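Local atomic coordinates of tail fiber protein (Acinetobacter phage AM24, PDB entry 5W5P), a protein that probably serves as the trimeric tailspike of the phage, recognising and possibly degrading the capsular polysaccharide of its Acinetobacter baumannii host. Residues 83-88 / 129-134; 393-398 / 403-408; 471-476 / 498-503. One frame throughout, in Å; residues are numbered along the deposited sequence.

Contact 1 of 3, residues 83-88 / 129-134; sequences LDNDGT and VDVSYG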
ATOM      1  N   LEU A  83     -34.450 -31.195 -23.173  1.00 51.12           N
ATOM      2  CA  LEU A  83     -35.338 -30.194 -23.742  1.00 52.10           C
ATOM      3  C   LEU A  83     -34.549 -29.134 -24.501  1.00 55.76           C
ATOM      4  O   LEU A  83     -33.380 -28.866 -24.207  1.00 57.85           O
ATOM      5  CB  LEU A  83     -36.179 -29.532 -22.651  1.00 50.10           C
ATOM      6  CG  LEU A  83     -37.026 -30.467 -21.782  1.00 54.95           C
ATOM      7  CD1 LEU A  83     -37.940 -29.666 -20.858  1.00 55.67           C
ATOM      8  CD2 LEU A  83     -37.834 -31.436 -22.635  1.00 54.63           C
ATOM      9  N   ASP A  84     -35.203 -28.543 -25.495  1.00 55.16           N
ATOM     10  CA  ASP A  84     -34.612 -27.449 -26.254  1.00 55.37           C
ATOM     11  C   ASP A  84     -34.494 -26.210 -25.370  1.00 56.70           C
ATOM     12  O   ASP A  84     -35.471 -25.796 -24.737  1.00 56.06           O
ATOM     13  CB  ASP A  84     -35.471 -27.156 -27.487  1.00 55.10           C
ATOM     14  CG  ASP A  84     -34.766 -26.279 -28.508  1.00 56.01           C
ATOM     15  OD1 ASP A  84     -34.379 -25.142 -28.160  1.00 57.78           O
ATOM     16  OD2 ASP A  84     -34.613 -26.722 -29.666  1.00 55.47           O
ATOM     17  N   ASN A  85     -33.297 -25.621 -25.317  1.00 55.80           N
ATOM     18  CA  ASN A  85     -33.083 -24.391 -24.562  1.00 54.26           C
ATOM     19  C   ASN A  85     -32.791 -23.190 -25.452  1.00 54.53           C
ATOM     20  O   ASN A  85     -32.518 -22.105 -24.930  1.00 54.32           O
ATOM     21  CB  ASN A  85     -31.959 -24.572 -23.526  1.00 51.60           C
ATOM     22  CG  ASN A  85     -30.586 -24.781 -24.153  1.00 49.72           C
ATOM     23  OD1 ASN A  85     -30.412 -24.700 -25.365  1.00 55.07           O
ATOM     24  ND2 ASN A  85     -29.604 -25.066 -23.313  1.00 46.26           N
ATOM     25  N   ASP A  86     -32.832 -23.361 -26.776  1.00 54.97           N
ATOM     26  CA  ASP A  86     -32.656 -22.266 -27.733  1.00 50.30           C
ATOM     27  C   ASP A  86     -31.277 -21.616 -27.613  1.00 48.69           C
ATOM     28  O   ASP A  86     -31.118 -20.411 -27.826  1.00 47.70           O
ATOM     29  CB  ASP A  86     -33.767 -21.220 -27.586  1.00 47.53           C
ATOM     30  CG  ASP A  86     -34.028 -20.462 -28.876  1.00 46.89           C
ATOM     31  OD1 ASP A  86     -34.023 -21.099 -29.949  1.00 49.25           O
ATOM     32  OD2 ASP A  86     -34.242 -19.235 -28.818  1.00 45.84           O
ATOM     33  N   GLY A  87     -30.264 -22.417 -27.285  1.00 40.94           N
ATOM     34  CA  GLY A  87     -28.918 -21.885 -27.202  1.00 40.26           C
ATOM     35  C   GLY A  87     -27.807 -22.913 -27.269  1.00 45.43           C
ATOM     36  O   GLY A  87     -26.866 -22.760 -28.052  1.00 48.17           O
ATOM     37  N   THR A  88     -27.882 -23.952 -26.436  1.00 40.26           N
ATOM     38  CA  THR A  88     -26.869 -24.995 -26.416  1.00 43.34           C
ATOM     39  C   THR A  88     -27.428 -26.386 -26.650  1.00 43.30           C
ATOM     40  O   THR A  88     -26.667 -27.278 -27.037  1.00 45.65           O
ATOM     41  CB  THR A  88     -26.106 -24.993 -25.080  1.00 44.48           C
ATOM     42  OG1 THR A  88     -27.023 -25.208 -23.998  1.00 46.67           O
ATOM     43  CG2 THR A  88     -25.383 -23.662 -24.878  1.00 43.29           C
ATOM     44  N   VAL A 129     -25.862 -17.796 -17.830  1.00 42.56           N
ATOM     45  CA  VAL A 129     -25.398 -18.029 -16.460  1.00 41.89           C
ATOM     46  C   VAL A 129     -25.697 -19.461 -16.037  1.00 43.41           C
ATOM     47  O   VAL A 129     -24.847 -20.144 -15.449  1.00 44.24           O
ATOM     48  CB  VAL A 129     -26.043 -17.015 -15.489  1.00 41.12           C
ATOM     49  CG1 VAL A 129     -25.811 -17.426 -14.042  1.00 38.41           C
ATOM     50  CG2 VAL A 129     -25.523 -15.612 -15.731  1.00 37.96           C
ATOM     51  N   ASP A 130     -26.900 -19.946 -16.347  1.00 43.68           N
ATOM     52  CA  ASP A 130     -27.340 -21.238 -15.831  1.00 44.38           C
ATOM     53  C   ASP A 130     -26.522 -22.392 -16.398  1.00 47.18           C
ATOM     54  O   ASP A 130     -26.225 -23.355 -15.680  1.00 49.48           O
ATOM     55  CB  ASP A 130     -28.829 -21.424 -16.120  1.00 41.45           C
ATOM     56  CG  ASP A 130     -29.675 -20.317 -15.519  1.00 45.68           C
ATOM     57  OD1 ASP A 130     -29.275 -19.759 -14.472  1.00 45.98           O
ATOM     58  OD2 ASP A 130     -30.736 -19.996 -16.094  1.00 50.27           O
ATOM     59  N   VAL A 131     -26.137 -22.320 -17.676  1.00 46.44           N
ATOM     60  CA  VAL A 131     -25.390 -23.421 -18.286  1.00 46.08           C
ATOM     61  C   VAL A 131     -23.883 -23.307 -18.089  1.00 48.02           C
ATOM     62  O   VAL A 131     -23.156 -24.265 -18.391  1.00 52.46           O
ATOM     63  CB  VAL A 131     -25.699 -23.537 -19.794  1.00 43.40           C
ATOM     64  CG1 VAL A 131     -27.193 -23.684 -20.017  1.00 42.13           C
ATOM     65  CG2 VAL A 131     -25.160 -22.328 -20.548  1.00 40.90           C
ATOM     66  N   SER A 132     -23.386 -22.185 -17.578  1.00 46.05           N
ATOM     67  CA  SER A 132     -21.950 -21.970 -17.440  1.00 45.69           C
ATOM     68  C   SER A 132     -21.480 -21.971 -15.992  1.00 42.98           C
ATOM     69  O   SER A 132     -20.297 -21.726 -15.740  1.00 43.68           O
ATOM     70  CB  SER A 132     -21.555 -20.655 -18.112  1.00 44.46           C
ATOM     71  OG  SER A 132     -22.132 -19.554 -17.430  1.00 43.19           O
ATOM     72  N   TYR A 133     -22.373 -22.242 -15.041  1.00 41.68           N
ATOM     73  CA  TYR A 133     -22.074 -22.128 -13.612  1.00 42.55           C
ATOM     74  C   TYR A 133     -21.601 -20.719 -13.267  1.00 44.32           C
ATOM     75  O   TYR A 133     -20.688 -20.525 -12.464  1.00 48.13           O
ATOM     76  CB  TYR A 133     -21.056 -23.184 -13.167  1.00 48.75           C
ATOM     77  CG  TYR A 133     -21.502 -24.606 -13.415  1.00 55.62           C
ATOM     78  CD1 TYR A 133     -21.158 -25.261 -14.590  1.00 57.19           C
ATOM     79  CD2 TYR A 133     -22.268 -25.293 -12.477  1.00 58.01           C
ATOM     80  CE1 TYR A 133     -21.562 -26.562 -14.831  1.00 63.08           C
ATOM     81  CE2 TYR A 133     -22.678 -26.600 -12.709  1.00 63.02           C
ATOM     82  CZ  TYR A 133     -22.322 -27.229 -13.891  1.00 68.99           C
ATOM     83  OH  TYR A 133     -22.717 -28.525 -14.148  1.00 76.47           O
ATOM     84  N   GLY A 134     -22.222 -19.727 -13.894  1.00 47.29           N
ATOM     85  CA  GLY A 134     -21.886 -18.342 -13.624  1.00 48.87           C
ATOM     86  C   GLY A 134     -20.608 -17.855 -14.272  1.00 50.27           C
ATOM     87  O   GLY A 134     -19.795 -17.199 -13.614  1.00 50.04           O
TER

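Contact 2 of 3, residues 393-398 / 403-408; sequences ASLSGT and LAPPTF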
ATOM      1  N   ALA A 393     -13.410  14.578  16.135  1.00 41.70           N
ATOM      2  CA  ALA A 393     -12.780  13.611  17.020  1.00 44.72           C
ATOM      3  C   ALA A 393     -13.390  13.688  18.416  1.00 44.17           C
ATOM      4  O   ALA A 393     -14.001  14.688  18.802  1.00 43.52           O
ATOM      5  CB  ALA A 393     -11.267  13.844  17.093  1.00 43.77           C
ATOM      6  N   SER A 394     -13.220  12.611  19.177  1.00 43.26           N
ATOM      7  CA  SER A 394     -13.738  12.522  20.544  1.00 43.17           C
ATOM      8  C   SER A 394     -12.601  12.880  21.499  1.00 45.10           C
ATOM      9  O   SER A 394     -11.825  12.022  21.920  1.00 48.57           O
ATOM     10  CB  SER A 394     -14.294  11.130  20.817  1.00 43.43           C
ATOM     11  OG  SER A 394     -14.586  10.958  22.193  1.00 50.44           O
ATOM     12  N   LEU A 395     -12.506  14.164  21.849  1.00 41.72           N
ATOM     13  CA  LEU A 395     -11.375  14.661  22.623  1.00 43.82           C
ATOM     14  C   LEU A 395     -11.778  15.212  23.988  1.00 46.35           C
ATOM     15  O   LEU A 395     -10.985  15.924  24.612  1.00 45.73           O
ATOM     16  CB  LEU A 395     -10.622  15.731  21.831  1.00 46.16           C
ATOM     17  CG  LEU A 395      -9.974  15.273  20.525  1.00 42.72           C
ATOM     18  CD1 LEU A 395      -9.585  16.479  19.689  1.00 38.41           C
ATOM     19  CD2 LEU A 395      -8.766  14.402  20.815  1.00 40.90           C
ATOM     20  N   SER A 396     -12.982  14.894  24.478  1.00 44.63           N
ATOM     21  CA  SER A 396     -13.400  15.431  25.771  1.00 45.31           C
ATOM     22  C   SER A 396     -12.612  14.816  26.925  1.00 43.99           C
ATOM     23  O   SER A 396     -12.484  15.438  27.985  1.00 46.50           O
ATOM     24  CB  SER A 396     -14.901  15.220  25.975  1.00 43.17           C
ATOM     25  OG  SER A 396     -15.187  13.882  26.339  1.00 54.11           O
ATOM     26  N   GLY A 397     -12.081  13.609  26.744  1.00 43.36           N
ATOM     27  CA  GLY A 397     -11.215  13.003  27.738  1.00 42.95           C
ATOM     28  C   GLY A 397      -9.762  13.035  27.308  1.00 46.77           C
ATOM     29  O   GLY A 397      -9.474  13.150  26.115  1.00 41.36           O
ATOM     30  N   THR A 398      -8.834  12.948  28.265  1.00 42.80           N
ATOM     31  CA  THR A 398      -7.419  12.928  27.906  1.00 46.02           C
ATOM     32  C   THR A 398      -7.009  11.598  27.288  1.00 41.85           C
ATOM     33  O   THR A 398      -6.039  11.545  26.525  1.00 41.23           O
ATOM     34  CB  THR A 398      -6.546  13.224  29.133  1.00 43.16           C
ATOM     35  OG1 THR A 398      -6.786  12.249  30.157  1.00 44.04           O
ATOM     36  CG2 THR A 398      -6.835  14.618  29.680  1.00 43.62           C
ATOM     37  N   LEU A 403     -11.191   5.601  20.874  1.00 45.73           N
ATOM     38  CA  LEU A 403     -11.516   6.340  19.656  1.00 43.94           C
ATOM     39  C   LEU A 403     -10.277   7.113  19.212  1.00 44.96           C
ATOM     40  O   LEU A 403     -10.136   8.311  19.464  1.00 47.51           O
ATOM     41  CB  LEU A 403     -12.723   7.265  19.891  1.00 43.70           C
ATOM     42  CG  LEU A 403     -14.017   6.550  20.294  1.00 36.52           C
ATOM     43  CD1 LEU A 403     -15.049   7.543  20.798  1.00 38.59           C
ATOM     44  CD2 LEU A 403     -14.576   5.738  19.135  1.00 36.54           C
ATOM     45  N   ALA A 404      -9.378   6.410  18.533  1.00 44.85           N
ATOM     46  CA  ALA A 404      -8.114   6.990  18.092  1.00 40.89           C
ATOM     47  C   ALA A 404      -8.344   7.963  16.944  1.00 41.66           C
ATOM     48  O   ALA A 404      -8.850   7.554  15.892  1.00 41.36           O
ATOM     49  CB  ALA A 404      -7.152   5.888  17.664  1.00 35.30           C
ATOM     50  N   PRO A 405      -8.002   9.240  17.099  1.00 42.07           N
ATOM     51  CA  PRO A 405      -8.182  10.204  16.007  1.00 40.09           C
ATOM     52  C   PRO A 405      -7.292   9.868  14.824  1.00 41.44           C
ATOM     53  O   PRO A 405      -6.241   9.226  14.981  1.00 43.75           O
ATOM     54  CB  PRO A 405      -7.785  11.544  16.650  1.00 39.65           C
ATOM     55  CG  PRO A 405      -7.951  11.322  18.119  1.00 41.61           C
ATOM     56  CD  PRO A 405      -7.573   9.891  18.348  1.00 42.70           C
ATOM     57  N   PRO A 406      -7.677  10.286  13.621  1.00 38.60           N
ATOM     58  CA  PRO A 406      -6.862   9.995  12.438  1.00 38.89           C
ATOM     59  C   PRO A 406      -5.549  10.762  12.441  1.00 37.90           C
ATOM     60  O   PRO A 406      -5.415  11.827  13.046  1.00 39.79           O
ATOM     61  CB  PRO A 406      -7.756  10.440  11.271  1.00 37.10           C
ATOM     62  CG  PRO A 406      -9.136  10.501  11.833  1.00 36.81           C
ATOM     63  CD  PRO A 406      -8.967  10.898  13.267  1.00 38.83           C
ATOM     64  N   THR A 407      -4.567  10.200  11.738  1.00 37.26           N
ATOM     65  CA  THR A 407      -3.257  10.819  11.601  1.00 38.15           C
ATOM     66  C   THR A 407      -2.957  11.058  10.125  1.00 36.76           C
ATOM     67  O   THR A 407      -3.548  10.435   9.238  1.00 36.39           O
ATOM     68  CB  THR A 407      -2.148   9.961  12.244  1.00 37.89           C
ATOM     69  OG1 THR A 407      -1.962   8.753  11.498  1.00 35.83           O
ATOM     70  CG2 THR A 407      -2.507   9.608  13.691  1.00 32.13           C
ATOM     71  N   PHE A 408      -2.046  11.996   9.873  1.00 37.72           N
ATOM     72  CA  PHE A 408      -1.681  12.403   8.521  1.00 38.29           C
ATOM     73  C   PHE A 408      -0.164  12.415   8.400  1.00 36.54           C
ATOM     74  O   PHE A 408       0.516  13.073   9.193  1.00 36.14           O
ATOM     75  CB  PHE A 408      -2.248  13.790   8.183  1.00 39.15           C
ATOM     76  CG  PHE A 408      -3.749  13.824   8.037  1.00 35.81           C
ATOM     77  CD1 PHE A 408      -4.571  13.854   9.156  1.00 33.03           C
ATOM     78  CD2 PHE A 408      -4.333  13.840   6.780  1.00 35.25           C
ATOM     79  CE1 PHE A 408      -5.945  13.890   9.024  1.00 35.97           C
ATOM     80  CE2 PHE A 408      -5.708  13.872   6.637  1.00 39.05           C
ATOM     81  CZ  PHE A 408      -6.518  13.897   7.761  1.00 39.42           C
TER
HETATM   82  O   HOH W   1     -10.745   9.510  22.138  1.00 40.15           O
HETATM   83  O   HOH W   2     -11.523  10.312  18.321  1.00 41.12           O

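Contact 3 of 3, residues 471-476 / 498-503; sequences HTVAEI and IFMQMK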
ATOM      1  N   HIS A 471      31.873  13.229  43.164  1.00 57.07           N
ATOM      2  CA  HIS A 471      31.632  11.988  42.436  1.00 57.73           C
ATOM      3  C   HIS A 471      31.242  12.313  40.998  1.00 57.03           C
ATOM      4  O   HIS A 471      30.295  13.072  40.765  1.00 56.43           O
ATOM      5  CB  HIS A 471      30.535  11.165  43.116  1.00 58.66           C
ATOM      6  CG  HIS A 471      30.656   9.693  42.881  1.00 59.35           C
ATOM      7  ND1 HIS A 471      30.653   9.139  41.618  1.00 59.18           N
ATOM      8  CD2 HIS A 471      30.786   8.659  43.746  1.00 60.71           C
ATOM      9  CE1 HIS A 471      30.780   7.827  41.716  1.00 60.61           C
ATOM     10  NE2 HIS A 471      30.863   7.510  42.996  1.00 60.08           N
ATOM     11  N   THR A 472      31.976  11.750  40.042  1.00 54.51           N
ATOM     12  CA  THR A 472      31.624  11.914  38.639  1.00 55.66           C
ATOM     13  C   THR A 472      30.333  11.155  38.360  1.00 60.59           C
ATOM     14  O   THR A 472      30.198   9.986  38.734  1.00 62.33           O
ATOM     15  CB  THR A 472      32.750  11.396  37.742  1.00 56.21           C
ATOM     16  OG1 THR A 472      34.008  11.921  38.183  1.00 58.78           O
ATOM     17  CG2 THR A 472      32.517  11.796  36.296  1.00 56.10           C
ATOM     18  N   VAL A 473      29.374  11.817  37.719  1.00 56.44           N
ATOM     19  CA  VAL A 473      28.048  11.237  37.545  1.00 49.94           C
ATOM     20  C   VAL A 473      27.671  11.041  36.086  1.00 47.83           C
ATOM     21  O   VAL A 473      26.698  10.322  35.808  1.00 49.87           O
ATOM     22  CB  VAL A 473      26.971  12.078  38.261  1.00 50.30           C
ATOM     23  CG1 VAL A 473      27.074  11.859  39.755  1.00 55.86           C
ATOM     24  CG2 VAL A 473      27.079  13.558  37.880  1.00 47.92           C
ATOM     25  N   ALA A 474      28.414  11.614  35.148  1.00 45.65           N
ATOM     26  CA  ALA A 474      28.029  11.564  33.747  1.00 46.14           C
ATOM     27  C   ALA A 474      29.217  11.997  32.905  1.00 46.10           C
ATOM     28  O   ALA A 474      30.146  12.647  33.394  1.00 45.24           O
ATOM     29  CB  ALA A 474      26.811  12.450  33.462  1.00 48.88           C
ATOM     30  N   GLU A 475      29.178  11.619  31.629  1.00 43.90           N
ATOM     31  CA  GLU A 475      30.243  11.963  30.697  1.00 44.35           C
ATOM     32  C   GLU A 475      29.629  12.176  29.323  1.00 47.64           C
ATOM     33  O   GLU A 475      28.975  11.277  28.785  1.00 49.32           O
ATOM     34  CB  GLU A 475      31.307  10.866  30.664  1.00 45.24           C
ATOM     35  CG  GLU A 475      32.394  11.089  29.627  1.00 45.78           C
ATOM     36  CD  GLU A 475      33.356   9.923  29.542  1.00 50.90           C
ATOM     37  OE1 GLU A 475      33.295   9.167  28.549  1.00 51.31           O
ATOM     38  OE2 GLU A 475      34.175   9.758  30.468  1.00 53.77           O
ATOM     39  N   ILE A 476      29.824  13.363  28.767  1.00 44.94           N
ATOM     40  CA  ILE A 476      29.371  13.678  27.422  1.00 46.30           C
ATOM     41  C   ILE A 476      30.597  13.920  26.552  1.00 50.44           C
ATOM     42  O   ILE A 476      31.690  14.217  27.043  1.00 56.33           O
ATOM     43  CB  ILE A 476      28.425  14.896  27.398  1.00 47.46           C
ATOM     44  CG1 ILE A 476      29.181  16.167  27.784  1.00 42.80           C
ATOM     45  CG2 ILE A 476      27.236  14.671  28.330  1.00 45.46           C
ATOM     46  CD1 ILE A 476      28.302  17.392  27.872  1.00 42.30           C
ATOM     47  N   ILE A 498      19.845  12.891  34.519  1.00 43.82           N
ATOM     48  CA  ILE A 498      20.844  11.912  34.947  1.00 44.58           C
ATOM     49  C   ILE A 498      20.238  11.128  36.107  1.00 46.33           C
ATOM     50  O   ILE A 498      20.318  11.530  37.266  1.00 46.28           O
ATOM     51  CB  ILE A 498      22.165  12.576  35.332  1.00 44.86           C
ATOM     52  CG1 ILE A 498      22.614  13.548  34.236  1.00 42.45           C
ATOM     53  CG2 ILE A 498      23.234  11.523  35.602  1.00 41.81           C
ATOM     54  CD1 ILE A 498      23.773  14.420  34.643  1.00 41.55           C
ATOM     55  N   PHE A 499      19.628   9.988  35.788  1.00 47.74           N
ATOM     56  CA  PHE A 499      19.099   9.083  36.804  1.00 48.15           C
ATOM     57  C   PHE A 499      20.256   8.270  37.373  1.00 50.07           C
ATOM     58  O   PHE A 499      20.834   7.426  36.679  1.00 50.77           O
ATOM     59  CB  PHE A 499      18.019   8.179  36.212  1.00 46.97           C
ATOM     60  CG  PHE A 499      17.475   7.155  37.181  1.00 48.09           C
ATOM     61  CD1 PHE A 499      17.412   7.420  38.541  1.00 49.48           C
ATOM     62  CD2 PHE A 499      17.023   5.929  36.728  1.00 49.38           C
ATOM     63  CE1 PHE A 499      16.911   6.480  39.424  1.00 49.47           C
ATOM     64  CE2 PHE A 499      16.522   4.987  37.610  1.00 49.74           C
ATOM     65  CZ  PHE A 499      16.465   5.265  38.959  1.00 47.55           C
HETATM   66  N   MSE A 500      20.597   8.519  38.633  1.00 49.18           N
HETATM   67  CA  MSE A 500      21.705   7.822  39.265  1.00 50.36           C
HETATM   68  C   MSE A 500      21.210   6.767  40.241  1.00 53.07           C
HETATM   69  O   MSE A 500      20.426   7.059  41.149  1.00 54.38           O
HETATM   70  CB  MSE A 500      22.620   8.806  39.996  1.00 54.45           C
HETATM   71  CG  MSE A 500      23.166   9.933  39.138  1.00 59.96           C
HETATM   72 SE   MSE A 500      23.646  11.508  40.200  1.00 60.78          SE
HETATM   73  CE  MSE A 500      21.855  12.238  40.454  1.00 61.29           C
ATOM     74  N   GLN A 501      21.681   5.538  40.055  1.00 53.02           N
ATOM     75  CA  GLN A 501      21.387   4.431  40.955  1.00 52.01           C
ATOM     76  C   GLN A 501      22.686   4.041  41.649  1.00 48.76           C
ATOM     77  O   GLN A 501      23.621   3.559  41.001  1.00 49.10           O
ATOM     78  CB  GLN A 501      20.782   3.254  40.190  1.00 44.54           C
ATOM     79  CG  GLN A 501      19.366   3.524  39.698  1.00 49.39           C
ATOM     80  CD  GLN A 501      18.818   2.413  38.811  1.00 48.76           C
ATOM     81  OE1 GLN A 501      19.398   2.086  37.774  1.00 45.68           O
ATOM     82  NE2 GLN A 501      17.697   1.830  39.220  1.00 48.18           N
HETATM   83  N   MSE A 502      22.751   4.264  42.958  1.00 46.72           N
HETATM   84  CA  MSE A 502      23.932   3.881  43.726  1.00 52.53           C
HETATM   85  C   MSE A 502      23.839   2.406  44.079  1.00 53.12           C
HETATM   86  O   MSE A 502      22.870   1.963  44.700  1.00 48.57           O
HETATM   87  CB  MSE A 502      24.082   4.733  44.992  1.00 57.75           C
HETATM   88  CG  MSE A 502      23.414   6.098  44.924  1.00 63.49           C
HETATM   89 SE   MSE A 502      24.051   7.241  43.468  1.00 68.29          SE
HETATM   90  CE  MSE A 502      22.674   8.612  43.589  1.00 68.70           C
ATOM     91  N   LYS A 503      24.852   1.647  43.675  1.00 51.86           N
ATOM     92  CA  LYS A 503      24.832   0.201  43.800  1.00 50.96           C
ATOM     93  C   LYS A 503      26.094  -0.287  44.492  1.00 52.41           C
ATOM     94  O   LYS A 503      27.134   0.378  44.482  1.00 54.57           O
ATOM     95  CB  LYS A 503      24.696  -0.480  42.431  1.00 50.67           C
ATOM     96  CG  LYS A 503      23.508  -0.010  41.612  1.00 49.67           C
ATOM     97  CD  LYS A 503      23.454  -0.737  40.280  1.00 50.02           C
ATOM     98  CE  LYS A 503      22.288  -0.270  39.436  1.00 46.15           C
ATOM     99  NZ  LYS A 503      22.189  -1.080  38.196  1.00 45.82           N
TER

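Contact 1 of 3, residues 83-88 / 129-134
Val131, on helix 122-132, turns one methyl onto a hydrogen-bonded pair of side chains, Asn85 and Thr88, in the loop before strand 89-91. Its CG1 stands 4.3 Å from Asn85 ND2 and 4.3 Å from Thr88 OG1, so the methyl lies against both ends of the hydrogen bond between them. That bond runs from Asn85 ND2 to Thr88 OG1 over 2.7 Å, is nearly straight (167°), and places the hydroxyl oxygen in the amide plane. The amide is thereby held in one rotation, with its nitrogen and the threonine hydroxyl both on the helix side. With chi1 at 67°, Asn85 CG lies between its own backbone N and carbonyl carbon, folding the amide back over the turn. At its other end, OD1 accepts from Gly87 N (3.0 Å) and Thr88 N (2.8 Å), both approaching from the same face of the amide, with Ile89 N as a further donor. A second link to the helix comes from Lys127, whose NZ bonds to Asn85 O, while Asp86 is salt-bridged to Arg46 and Arg62. Light apolar packing thus joins the helix preceding the parallel strands to a loop of the small antiparallel N-terminal sheet, and the side-chain scaffold beneath it is characteristic of an Asx turn extended to an Asx motif.

Contact 2 of 3, residues 393-398 / 403-408
Ser394 and Leu403 meet where the chain doubles back through a loop late in the parallel beta-helix, the fold common among phage tailspikes. The chain then enters strand 407-409, which pairs in parallel with strands 365-375 and 427-428. Contact between the two segments divides into a row of side-chain touches and a water-bridged gap between the backbones. The closest packing is at the serine: Leu403 CD1 sits 3.7 Å from Ser394 CB and equally 3.7 Å from Ser394 OG, so one leucine branch covers both atoms of the small side chain. Ser394 OG lies anti to the backbone N (chi1 170°), which leaves it beside this methyl. A little further on, two adjacent ring carbons of Pro405 each meet an apolar neighbour. Its CB faces Ala393 CB at 4.2 Å, while its CG meets Leu395 CD2 at the same separation of 4.2 Å, the leucine passing slantwise across the proline. These two touches are looser than the serine-leucine one, yet Leu395 and Pro405 are both buried, and Leu400 adds a further neighbour to Leu395. Beyond Leu395 the loop departs from its partner, and Ser396 is exposed. The loop also meets the trimer interface: NH2 of Arg450 of a second subunit is hydrogen-bonded to Leu395 O. No direct hydrogen bond joins the two segments; their main chains communicate through water instead. One water lies within hydrogen-bonding distance of both Ser394 O (2.7 Å) and Leu403 O (3.0 Å). A second accepts from Ser394 N at 3.0 Å and donates a hydrogen bond to the same carbonyl oxygen, Leu403 O, at 2.7 Å.

Contact 3 of 3, residues 471-476 / 498-503
Next to Val473, which packs against the selenium of Met500, present as selenomethionine, His471 ND1 donates to Thr472 O over 3.0 Å, a fairly straight bond (158°). The carbonyl oxygen lies in the plane of the imidazole, whereas the nitrogen rises above the carbonyl plane. With NE2 bonded to Ser462 OG and the ring edge-to-face with Tyr585, the imidazole is fixed in its rotation. Across the contact the meeting is apolar. Val473 CG1 comes within 3.5 Å of Met500 SE, and Val473 CB lies 3.9 Å from the same selenium, so the heavy atom rests against one side of the valine. Met500 CG lies anti to the carbonyl carbon (chi1 -56°) and the chain is extended at chi2, which brings SE to the valine; the bend at chi3 only directs CE. Ile498 serves the neighbouring position with both branches: its CD1 touches Ala474 CB at 3.8 Å, and its CG2 lies 3.7 Å from Val473 O. That oxygen is also hydrogen-bonded to Ser601 OG, from strand 598-608, which offers it a polar partner in an otherwise apolar contact. All four touching residues are buried. Two successive residues, Val473 and Ala474, can both point their CB atoms toward strand 492-503 because they form a classic beta bulge against Leu580 of the neighbouring strand 577-582, which upsets the usual up-and-down order. The segments do not pair edge to edge: their axes approach to 8.1 Å, and their directions differ by 138°. Strand 470-477 belongs to the sheet containing strand 577-582, and strand 492-503 to that containing strands 598-608 and 509-523; two antiparallel sheets packed face to face in this way are characteristic of a beta-sandwich, here forming the core of the C-terminal domain.

The contacts follow one another along the chain and track the elongated shape of the spike. Contact 1 joins the N-terminal antiparallel region to helix 122-132, contact 2 lies late in the parallel beta-helix, and contact 3 sits in the C-terminal sandwich. None touches another: centres of contacts 1 and 2 are 56 Å apart, those of 2 and 3 are 40 Å apart, and those of 1 and 3 are 86 Å apart. Contact 1 lies on the opposite side of the chain's centre from the other two. They share no sheet, but contacts 1 and 2 both reach the second subunit, and contacts 2 and 3 the third, so neighbouring subunits are met near all three sites.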